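Local coordinates for indole-3-pyruvate decarboxylase (Azospirillum brasilense, PDB 2NXW), which decarboxylates indole-3-pyruvate to indole-3-acetaldehyde with thiamine diphosphate and magnesium, a step in auxin biosynthesis, at residues Trp201-Asp206 with Asp334-Gly339; Ala108-Val113 with Arg234-Glu239; Glu372-Met377 with Ala538-Gly543. All coordinates share one frame; numbering follows the deposited sequence.

In the fold
Contact 1 (201-206 with 334-339) and contact 2 (108-113 with 234-239) alternate along the chain, their centres about 17 Å apart. They touch directly: Ala338 CB packs on Leu238 CD2 at 3.8 Å, and Leu337 CD2 lies 4.0 Å from Leu238 CD1. Contact 2 joins the N-terminal cofactor-binding domain to the central domain, whereas contact 1 lies at the surface of the central domain. Contact 3 (372-377 with 538-543) follows in the C-terminal cofactor-binding region, centred about 51 Å from contact 1 and 35 Å from contact 2. It lies nearest the cofactor: the Pro376 side chain is about 7 Å from thiamine diphosphate, against about 11 Å for that of Glu109, and the Ile540 side chain about 8 Å from magnesium.

Contact 1: residues Trp201-Asp206 with Asp334-Gly339; sequences WPVDRD and DIPLAG
Pro202 and Asp334 meet side chain against side chain: the CB corner of the proline ring lies over the face of the Asp334 carboxylate, 3.6 Å from Asp334 CG and about as far from OD1. The torsion chi1 of -54° turns the Asp334 carboxylate back beside its own backbone N, and this brings it to the proline. Closer still, the CB of Asp334 sits 3.4 Å from Pro202 O, so the aspartate is applied to both the ring and the carbonyl of its partner. One residue on, although Val203 CB points away from the other segment, both its methyls come up to Pro336 CD, CG1 at 4.0 Å and CG2 scarcely farther. The two side chains cross at about a right angle, a small apolar touch at the protein surface.

The backbone ties these pairs together. Asp204 N donates to Asp334 O over 3.0 Å, nearly straight at 166° and in the carbonyl plane, while Val203 CA makes a CA-H...O contact of 3.5 Å with the same oxygen. The hydrogen bond and the CA-H...O contact join two helix starts in the central domain: the chain entering helix 205-221 lies against the turn that leads from edge strand 330-333 into helix 337-346. Asp204 is the N-cap of the first helix, and its OD1 accepts a hydrogen bond from Ala207 N; aspartate suits the place because its short carboxylate can meet an amide of the opening turn. With CG anti to its backbone N (chi1 -170°), the carboxylate swings toward that helix and only CB is left facing Asp334. Pro336 holds the N-cap position of the second helix, where a residue lacking an amide hydrogen costs no helical bond. Arg323 binds Pro202 O through NH2.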
loop_
_atom_site.group_PDB
_atom_site.type_symbol
_atom_site.label_atom_id
_atom_site.label_comp_id
_atom_site.label_asym_id
_atom_site.label_seq_id
_atom_site.Cartn_x
_atom_site.Cartn_y
_atom_site.Cartn_z
ATOM N N TRP A 201 14.890 -10.860 -24.567
ATOM C CA TRP A 201 13.747 -11.046 -23.678
ATOM C C TRP A 201 13.091 -12.368 -24.062
ATOM O O TRP A 201 13.183 -12.797 -25.213
ATOM C CB TRP A 201 12.744 -9.895 -23.829
ATOM C CG TRP A 201 13.068 -8.710 -22.968
ATOM C CD1 TRP A 201 14.249 -8.023 -22.925
ATOM C CD2 TRP A 201 12.196 -8.070 -22.027
ATOM N NE1 TRP A 201 14.168 -6.996 -22.012
ATOM C CE2 TRP A 201 12.920 -7.001 -21.447
ATOM C CE3 TRP A 201 10.875 -8.294 -21.616
ATOM C CZ2 TRP A 201 12.366 -6.158 -20.478
ATOM C CZ3 TRP A 201 10.321 -7.452 -20.649
ATOM C CH2 TRP A 201 11.072 -6.395 -20.091
ATOM N N PRO A 202 12.421 -13.030 -23.104
ATOM C CA PRO A 202 11.751 -14.315 -23.341
ATOM C C PRO A 202 10.725 -14.313 -24.475
ATOM O O PRO A 202 9.933 -13.382 -24.608
ATOM C CB PRO A 202 11.091 -14.617 -21.996
ATOM C CG PRO A 202 11.966 -13.906 -21.011
ATOM C CD PRO A 202 12.240 -12.600 -21.707
ATOM N N VAL A 203 10.745 -15.366 -25.286
ATOM C CA VAL A 203 9.793 -15.522 -26.383
ATOM C C VAL A 203 9.357 -16.979 -26.390
ATOM O O VAL A 203 10.177 -17.876 -26.587
ATOM C CB VAL A 203 10.412 -15.188 -27.753
ATOM C CG1 VAL A 203 9.391 -15.450 -28.859
ATOM C CG2 VAL A 203 10.863 -13.736 -27.783
ATOM N N ASP A 204 8.071 -17.210 -26.154
ATOM C CA ASP A 204 7.528 -18.561 -26.126
ATOM C C ASP A 204 6.989 -18.938 -27.503
ATOM O O ASP A 204 5.860 -18.584 -27.851
ATOM C CB ASP A 204 6.408 -18.648 -25.098
ATOM C CG ASP A 204 5.960 -20.068 -24.849
ATOM O OD1 ASP A 204 6.098 -20.899 -25.773
ATOM O OD2 ASP A 204 5.467 -20.346 -23.739
ATOM N N ARG A 205 7.795 -19.661 -28.276
ATOM C CA ARG A 205 7.409 -20.074 -29.623
ATOM C C ARG A 205 6.170 -20.963 -29.660
ATOM O O ARG A 205 5.389 -20.900 -30.612
ATOM C CB ARG A 205 8.574 -20.790 -30.311
ATOM C CG ARG A 205 9.798 -19.910 -30.524
ATOM C CD ARG A 205 9.475 -18.701 -31.391
ATOM N N ASP A 206 5.988 -21.792 -28.637
ATOM C CA ASP A 206 4.826 -22.670 -28.591
ATOM C C ASP A 206 3.565 -21.852 -28.352
ATOM O O ASP A 206 2.549 -22.057 -29.018
ATOM C CB ASP A 206 4.974 -23.722 -27.486
ATOM C CG ASP A 206 6.055 -24.743 -27.792
ATOM O OD1 ASP A 206 6.056 -25.282 -28.918
ATOM O OD2 ASP A 206 6.900 -25.011 -26.908
ATOM N N ASP A 334 5.057 -13.738 -22.989
ATOM C CA ASP A 334 6.235 -13.773 -23.842
ATOM C C ASP A 334 5.918 -13.849 -25.331
ATOM O O ASP A 334 6.442 -14.693 -26.059
ATOM C CB ASP A 334 7.143 -14.940 -23.434
ATOM C CG ASP A 334 7.494 -14.908 -21.961
ATOM O OD1 ASP A 334 7.615 -13.796 -21.408
ATOM O OD2 ASP A 334 7.655 -15.990 -21.357
ATOM N N ILE A 335 5.056 -12.945 -25.779
ATOM C CA ILE A 335 4.678 -12.877 -27.179
ATOM C C ILE A 335 4.920 -11.469 -27.701
ATOM O O ILE A 335 4.113 -10.568 -27.467
ATOM C CB ILE A 335 3.191 -13.231 -27.384
ATOM C CG1 ILE A 335 2.957 -14.692 -26.986
ATOM C CG2 ILE A 335 2.783 -12.967 -28.836
ATOM C CD1 ILE A 335 1.594 -15.229 -27.345
ATOM N N PRO A 336 6.052 -11.252 -28.385
ATOM C CA PRO A 336 6.355 -9.926 -28.928
ATOM C C PRO A 336 5.360 -9.641 -30.044
ATOM O O PRO A 336 4.972 -10.546 -30.774
ATOM C CB PRO A 336 7.788 -10.076 -29.433
ATOM C CG PRO A 336 7.879 -11.540 -29.785
ATOM C CD PRO A 336 7.140 -12.208 -28.662
ATOM N N LEU A 337 4.930 -8.392 -30.161
ATOM C CA LEU A 337 3.966 -8.028 -31.187
ATOM C C LEU A 337 4.454 -8.380 -32.595
ATOM O O LEU A 337 3.685 -8.891 -33.406
ATOM C CB LEU A 337 3.646 -6.535 -31.100
ATOM C CG LEU A 337 2.399 -6.098 -31.878
ATOM C CD1 LEU A 337 1.169 -6.756 -31.274
ATOM C CD2 LEU A 337 2.256 -4.586 -31.837
ATOM N N ALA A 338 5.723 -8.113 -32.884
ATOM C CA ALA A 338 6.262 -8.419 -34.199
ATOM C C ALA A 338 6.158 -9.914 -34.486
ATOM O O ALA A 338 5.893 -10.315 -35.620
ATOM C CB ALA A 338 7.715 -7.965 -34.296
ATOM N N GLY A 339 6.354 -10.726 -33.447
ATOM C CA GLY A 339 6.278 -12.172 -33.606
ATOM C C GLY A 339 4.866 -12.656 -33.867
ATOM O O GLY A 339 4.648 -13.569 -34.674
#

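Contact 2: residues Ala108-Val113 with Arg234-Glu239; sequences AEKSPV and RRYGLE
The flat guanidinium of Arg235 presents its edge to two successive carbonyls, Glu109 O and Lys110 O, both lying near its plane. NH2 reaches Glu109 O at 3.0 Å, nearly along the C=O axis, with the N-H...O angle at 162°. NE takes Lys110 O at 2.7 Å, a more bent bond whose donor stands above the carbonyl plane. Ser111 CA approaches the group obliquely. Two bonds to adjacent peptides fix the rotation of the guanidinium, and the bend at chi2 (-65°) carries it across from the end of helix 231-235.

The carbonyls are displayed by a helix ending. Lys110, with positive phi, is the C-prime residue of a Schellman motif that closes helix 100-108, in the N-terminal domain, and Gly237 plays the same part after helix 231-235 in the central domain. Glycine suits its position because it adopts positive phi readily. The arginine is thus a cationic donor set at the C-terminal end of a helix, where it would be expected to interact favourably with the helix dipole.

A leucine in place of Arg235 would probably leave Glu109 O without its NH2 partner and Lys110 O with one donor fewer, weakening this link between domains.

Beside the arginine, the Lys110 side chain bends at chi2 and chi3; its NZ passes 3.9 Å from Tyr236 OH, but its bonds go to Gln175 O, Glu232 and Asp322. Ser176 OG also bonds to Lys110 O, and the Glu109 carboxylate turns away to Arg80.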
loop_
_atom_site.group_PDB
_atom_site.type_symbol
_atom_site.label_atom_id
_atom_site.label_comp_id
_atom_site.label_asym_id
_atom_site.label_seq_id
_atom_site.Cartn_x
_atom_site.Cartn_y
_atom_site.Cartn_z
ATOM N N ALA A 108 3.017 6.647 -19.710
ATOM C CA ALA A 108 1.618 6.471 -20.032
ATOM C C ALA A 108 1.354 6.285 -21.522
ATOM O O ALA A 108 0.431 5.562 -21.905
ATOM C CB ALA A 108 0.819 7.674 -19.513
ATOM N N GLU A 109 2.151 6.944 -22.361
ATOM C CA GLU A 109 1.936 6.861 -23.796
ATOM C C GLU A 109 2.979 6.052 -24.557
ATOM O O GLU A 109 3.185 6.239 -25.758
ATOM C CB GLU A 109 1.737 8.280 -24.359
ATOM C CG GLU A 109 0.484 8.906 -23.697
ATOM C CD GLU A 109 0.113 10.304 -24.153
ATOM O OE1 GLU A 109 0.973 11.036 -24.675
ATOM O OE2 GLU A 109 -1.068 10.680 -23.956
ATOM N N LYS A 110 3.617 5.144 -23.826
ATOM C CA LYS A 110 4.586 4.210 -24.408
ATOM C C LYS A 110 5.707 4.848 -25.227
ATOM O O LYS A 110 5.968 4.438 -26.358
ATOM C CB LYS A 110 3.824 3.185 -25.267
ATOM C CG LYS A 110 2.905 2.247 -24.459
ATOM C CD LYS A 110 3.627 1.005 -23.948
ATOM C CE LYS A 110 3.794 -0.013 -25.060
ATOM N NZ LYS A 110 4.354 -1.323 -24.573
ATOM N N SER A 111 6.383 5.830 -24.640
ATOM C CA SER A 111 7.491 6.513 -25.316
ATOM C C SER A 111 8.741 6.266 -24.476
ATOM O O SER A 111 8.787 6.622 -23.292
ATOM C CB SER A 111 7.206 8.015 -25.423
ATOM O OG SER A 111 8.249 8.658 -26.132
ATOM N N PRO A 112 9.774 5.655 -25.078
ATOM C CA PRO A 112 11.017 5.343 -24.368
ATOM C C PRO A 112 11.996 6.475 -24.136
ATOM O O PRO A 112 12.962 6.652 -24.892
ATOM C CB PRO A 112 11.609 4.222 -25.214
ATOM C CG PRO A 112 11.290 4.669 -26.589
ATOM C CD PRO A 112 9.831 5.162 -26.468
ATOM N N VAL A 113 11.741 7.241 -23.084
ATOM C CA VAL A 113 12.625 8.330 -22.716
ATOM C C VAL A 113 13.649 7.784 -21.738
ATOM O O VAL A 113 13.293 7.194 -20.715
ATOM C CB VAL A 113 11.861 9.496 -22.030
ATOM C CG1 VAL A 113 12.853 10.510 -21.469
ATOM C CG2 VAL A 113 10.926 10.171 -23.040
ATOM N N ARG A 234 3.188 1.511 -34.258
ATOM C CA ARG A 234 4.037 2.633 -34.640
ATOM C C ARG A 234 5.376 2.575 -33.905
ATOM O O ARG A 234 6.437 2.709 -34.516
ATOM C CB ARG A 234 3.361 3.968 -34.321
ATOM C CG ARG A 234 4.171 5.157 -34.823
ATOM C CD ARG A 234 3.765 6.452 -34.161
ATOM N NE ARG A 234 2.338 6.718 -34.279
ATOM C CZ ARG A 234 1.700 6.923 -35.426
ATOM N NH1 ARG A 234 2.363 6.893 -36.573
ATOM N NH2 ARG A 234 0.398 7.165 -35.418
ATOM N N ARG A 235 5.333 2.364 -32.592
ATOM C CA ARG A 235 6.569 2.346 -31.808
ATOM C C ARG A 235 7.582 1.315 -32.293
ATOM O O ARG A 235 8.784 1.598 -32.346
ATOM C CB ARG A 235 6.259 2.097 -30.330
ATOM C CG ARG A 235 5.393 3.176 -29.668
ATOM C CD ARG A 235 6.076 4.543 -29.597
ATOM N NE ARG A 235 5.263 5.469 -28.806
ATOM C CZ ARG A 235 4.601 6.518 -29.289
ATOM N NH1 ARG A 235 4.647 6.815 -30.584
ATOM N NH2 ARG A 235 3.862 7.258 -28.474
ATOM N N TYR A 236 7.098 0.136 -32.670
ATOM C CA TYR A 236 7.981 -0.937 -33.108
ATOM C C TYR A 236 8.266 -0.992 -34.612
ATOM O O TYR A 236 8.885 -1.942 -35.107
ATOM C CB TYR A 236 7.438 -2.280 -32.604
ATOM C CG TYR A 236 7.362 -2.358 -31.087
ATOM C CD1 TYR A 236 8.392 -1.840 -30.295
ATOM C CD2 TYR A 236 6.265 -2.933 -30.445
ATOM C CE1 TYR A 236 8.334 -1.886 -28.902
ATOM C CE2 TYR A 236 6.193 -2.988 -29.036
ATOM C CZ TYR A 236 7.236 -2.458 -28.279
ATOM O OH TYR A 236 7.185 -2.500 -26.907
ATOM N N GLY A 237 7.822 0.030 -35.337
ATOM C CA GLY A 237 8.066 0.074 -36.770
ATOM C C GLY A 237 7.462 -1.080 -37.549
ATOM O O GLY A 237 8.076 -1.608 -38.475
ATOM N N LEU A 238 6.243 -1.459 -37.190
ATOM C CA LEU A 238 5.558 -2.568 -37.842
ATOM C C LEU A 238 4.511 -2.166 -38.884
ATOM O O LEU A 238 3.699 -2.991 -39.281
ATOM C CB LEU A 238 4.883 -3.425 -36.772
ATOM C CG LEU A 238 5.856 -4.077 -35.794
ATOM C CD1 LEU A 238 5.088 -4.785 -34.686
ATOM C CD2 LEU A 238 6.733 -5.068 -36.567
ATOM N N GLU A 239 4.520 -0.921 -39.342
ATOM C CA GLU A 239 3.491 -0.518 -40.301
ATOM C C GLU A 239 3.386 -1.375 -41.567
ATOM O O GLU A 239 2.283 -1.747 -41.970
ATOM C CB GLU A 239 3.647 0.956 -40.686
ATOM C CG GLU A 239 2.615 1.404 -41.716
ATOM C CD GLU A 239 2.611 2.897 -41.937
ATOM O OE1 GLU A 239 3.705 3.502 -41.965
ATOM O OE2 GLU A 239 1.512 3.464 -42.091
#

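Contact 3: residues Glu372-Met377 with Ala538-Gly543; sequences EPIAPM and AMIPRG
This contact is mainly apolar packing, bridged by one water, between the loop Pro373-Ala375 that leads into helix 376-388 and the end of strand 534-539 with the loop beyond it. Ile374 and Ile540 stand at its middle, and the touching parts, 373-376 and 538-541, run in directions 102° apart, roughly perpendicular. Ile374 CB rests 3.7 Å from Met539 O, and its CD1 extends to Ala538 CB at 4.3 Å; the small alanine admits that long branch close to the strand. Ile540 in turn lays CG2 against Ile374 O and also reaches Pro376 CD, 3.9 Å away. The methyl takes this place because CG2 is anti to its own backbone N, while CG1 (chi1 -59°) lies beside that nitrogen and meets Ile374 CG2 at 4.4 Å.

The strand belongs to the parallel sheet of the C-terminal thiamine diphosphate-binding domain, and the chain leaves the sheet after Met539. The side chain of Asn476, a ligand of the magnesium ion, lies about 4 Å from that of Ile540, so this isoleucine lies next to a metal ligand, in the second shell of the site. Branched isoleucines suit the junction, presenting broad apolar surfaces that Ile379 of helix 376-388 also packs upon.

No direct hydrogen bond crosses. Instead a water accepts from Ile374 N at 2.9 Å and donates to Met539 O at 2.7 Å, so it satisfies a donor and an acceptor that do not meet. At the solvent side Pro541 sets CD 3.4 Å from Ile374 O, and its CG comes loosely up to Pro373 CB. Pro376, opening the helix, fits its first turn because no amide hydrogen is needed there.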
loop_
_atom_site.group_PDB
_atom_site.type_symbol
_atom_site.label_atom_id
_atom_site.label_comp_id
_atom_site.label_asym_id
_atom_site.label_seq_id
_atom_site.Cartn_x
_atom_site.Cartn_y
_atom_site.Cartn_z
ATOM N N GLU A 372 -15.602 38.671 -38.794
ATOM C CA GLU A 372 -16.168 37.949 -37.660
ATOM C C GLU A 372 -15.084 37.431 -36.720
ATOM O O GLU A 372 -13.929 37.252 -37.126
ATOM C CB GLU A 372 -16.987 36.750 -38.142
ATOM C CG GLU A 372 -18.250 37.095 -38.915
ATOM C CD GLU A 372 -19.230 37.926 -38.103
ATOM O OE1 GLU A 372 -19.354 37.702 -36.878
ATOM O OE2 GLU A 372 -19.890 38.795 -38.707
ATOM N N PRO A 373 -15.434 37.194 -35.447
ATOM C CA PRO A 373 -14.449 36.682 -34.494
ATOM C C PRO A 373 -14.025 35.268 -34.893
ATOM O O PRO A 373 -14.653 34.619 -35.729
ATOM C CB PRO A 373 -15.189 36.732 -33.155
ATOM C CG PRO A 373 -16.642 36.675 -33.548
ATOM C CD PRO A 373 -16.688 37.556 -34.765
ATOM N N ILE A 374 -12.943 34.803 -34.287
ATOM C CA ILE A 374 -12.400 33.488 -34.586
ATOM C C ILE A 374 -12.948 32.389 -33.686
ATOM O O ILE A 374 -13.060 32.568 -32.473
ATOM C CB ILE A 374 -10.873 33.527 -34.427
ATOM C CG1 ILE A 374 -10.281 34.540 -35.403
ATOM C CG2 ILE A 374 -10.260 32.138 -34.660
ATOM C CD1 ILE A 374 -8.893 35.007 -34.979
ATOM N N ALA A 375 -13.275 31.254 -34.296
ATOM C CA ALA A 375 -13.731 30.084 -33.561
ATOM C C ALA A 375 -12.692 28.998 -33.855
ATOM O O ALA A 375 -11.981 29.074 -34.857
ATOM C CB ALA A 375 -15.113 29.643 -34.043
ATOM N N PRO A 376 -12.581 27.984 -32.988
ATOM C CA PRO A 376 -11.599 26.926 -33.245
ATOM C C PRO A 376 -11.718 26.311 -34.648
ATOM O O PRO A 376 -10.708 26.027 -35.296
ATOM C CB PRO A 376 -11.893 25.914 -32.142
ATOM C CG PRO A 376 -12.281 26.796 -30.992
ATOM C CD PRO A 376 -13.193 27.821 -31.651
ATOM N N MET A 377 -12.938 26.102 -35.139
ATOM C CA MET A 377 -13.073 25.507 -36.465
ATOM C C MET A 377 -12.519 26.394 -37.580
ATOM O O MET A 377 -12.147 25.894 -38.644
ATOM C CB MET A 377 -14.531 25.139 -36.759
ATOM C CG MET A 377 -15.078 24.031 -35.860
ATOM S SD MET A 377 -14.015 22.572 -35.707
ATOM C CE MET A 377 -14.280 21.779 -37.282
ATOM N N ALA A 538 -4.419 33.757 -31.401
ATOM C CA ALA A 538 -5.790 33.854 -31.896
ATOM C C ALA A 538 -6.758 34.060 -30.754
ATOM O O ALA A 538 -6.924 33.173 -29.919
ATOM C CB ALA A 538 -6.157 32.591 -32.662
ATOM N N MET A 539 -7.389 35.232 -30.713
ATOM C CA MET A 539 -8.362 35.522 -29.663
ATOM C C MET A 539 -9.664 34.789 -29.996
ATOM O O MET A 539 -10.179 34.878 -31.107
ATOM C CB MET A 539 -8.601 37.029 -29.569
ATOM C CG MET A 539 -7.314 37.854 -29.443
ATOM S SD MET A 539 -6.192 37.252 -28.122
ATOM C CE MET A 539 -7.146 37.709 -26.665
ATOM N N ILE A 540 -10.181 34.045 -29.026
ATOM C CA ILE A 540 -11.400 33.263 -29.213
ATOM C C ILE A 540 -12.336 33.532 -28.042
ATOM O O ILE A 540 -11.894 33.565 -26.901
ATOM C CB ILE A 540 -11.065 31.754 -29.221
ATOM C CG1 ILE A 540 -10.076 31.451 -30.344
ATOM C CG2 ILE A 540 -12.341 30.911 -29.372
ATOM C CD1 ILE A 540 -9.540 30.010 -30.314
ATOM N N PRO A 541 -13.635 33.739 -28.310
ATOM C CA PRO A 541 -14.534 33.991 -27.178
ATOM C C PRO A 541 -14.749 32.736 -26.320
ATOM O O PRO A 541 -14.614 31.605 -26.794
ATOM C CB PRO A 541 -15.850 34.408 -27.849
ATOM C CG PRO A 541 -15.450 34.868 -29.218
ATOM C CD PRO A 541 -14.329 33.922 -29.599
ATOM N N ARG A 542 -15.078 32.947 -25.049
ATOM C CA ARG A 542 -15.394 31.831 -24.174
ATOM C C ARG A 542 -16.710 31.233 -24.676
ATOM O O ARG A 542 -17.551 31.946 -25.254
ATOM C CB ARG A 542 -15.566 32.312 -22.738
ATOM C CG ARG A 542 -14.284 32.810 -22.123
ATOM C CD ARG A 542 -14.548 33.431 -20.779
ATOM N NE ARG A 542 -13.338 34.001 -20.202
ATOM C CZ ARG A 542 -13.333 34.947 -19.273
ATOM N NH1 ARG A 542 -14.482 35.425 -18.805
ATOM N NH2 ARG A 542 -12.190 35.444 -18.837
ATOM N N GLY A 543 -16.886 29.933 -24.476
ATOM C CA GLY A 543 -18.113 29.282 -24.908
ATOM C C GLY A 543 -18.098 28.804 -26.353
ATOM O O GLY A 543 -19.049 28.165 -26.807
HETATM O O HOH W 1 -11.980 36.513 -32.193
#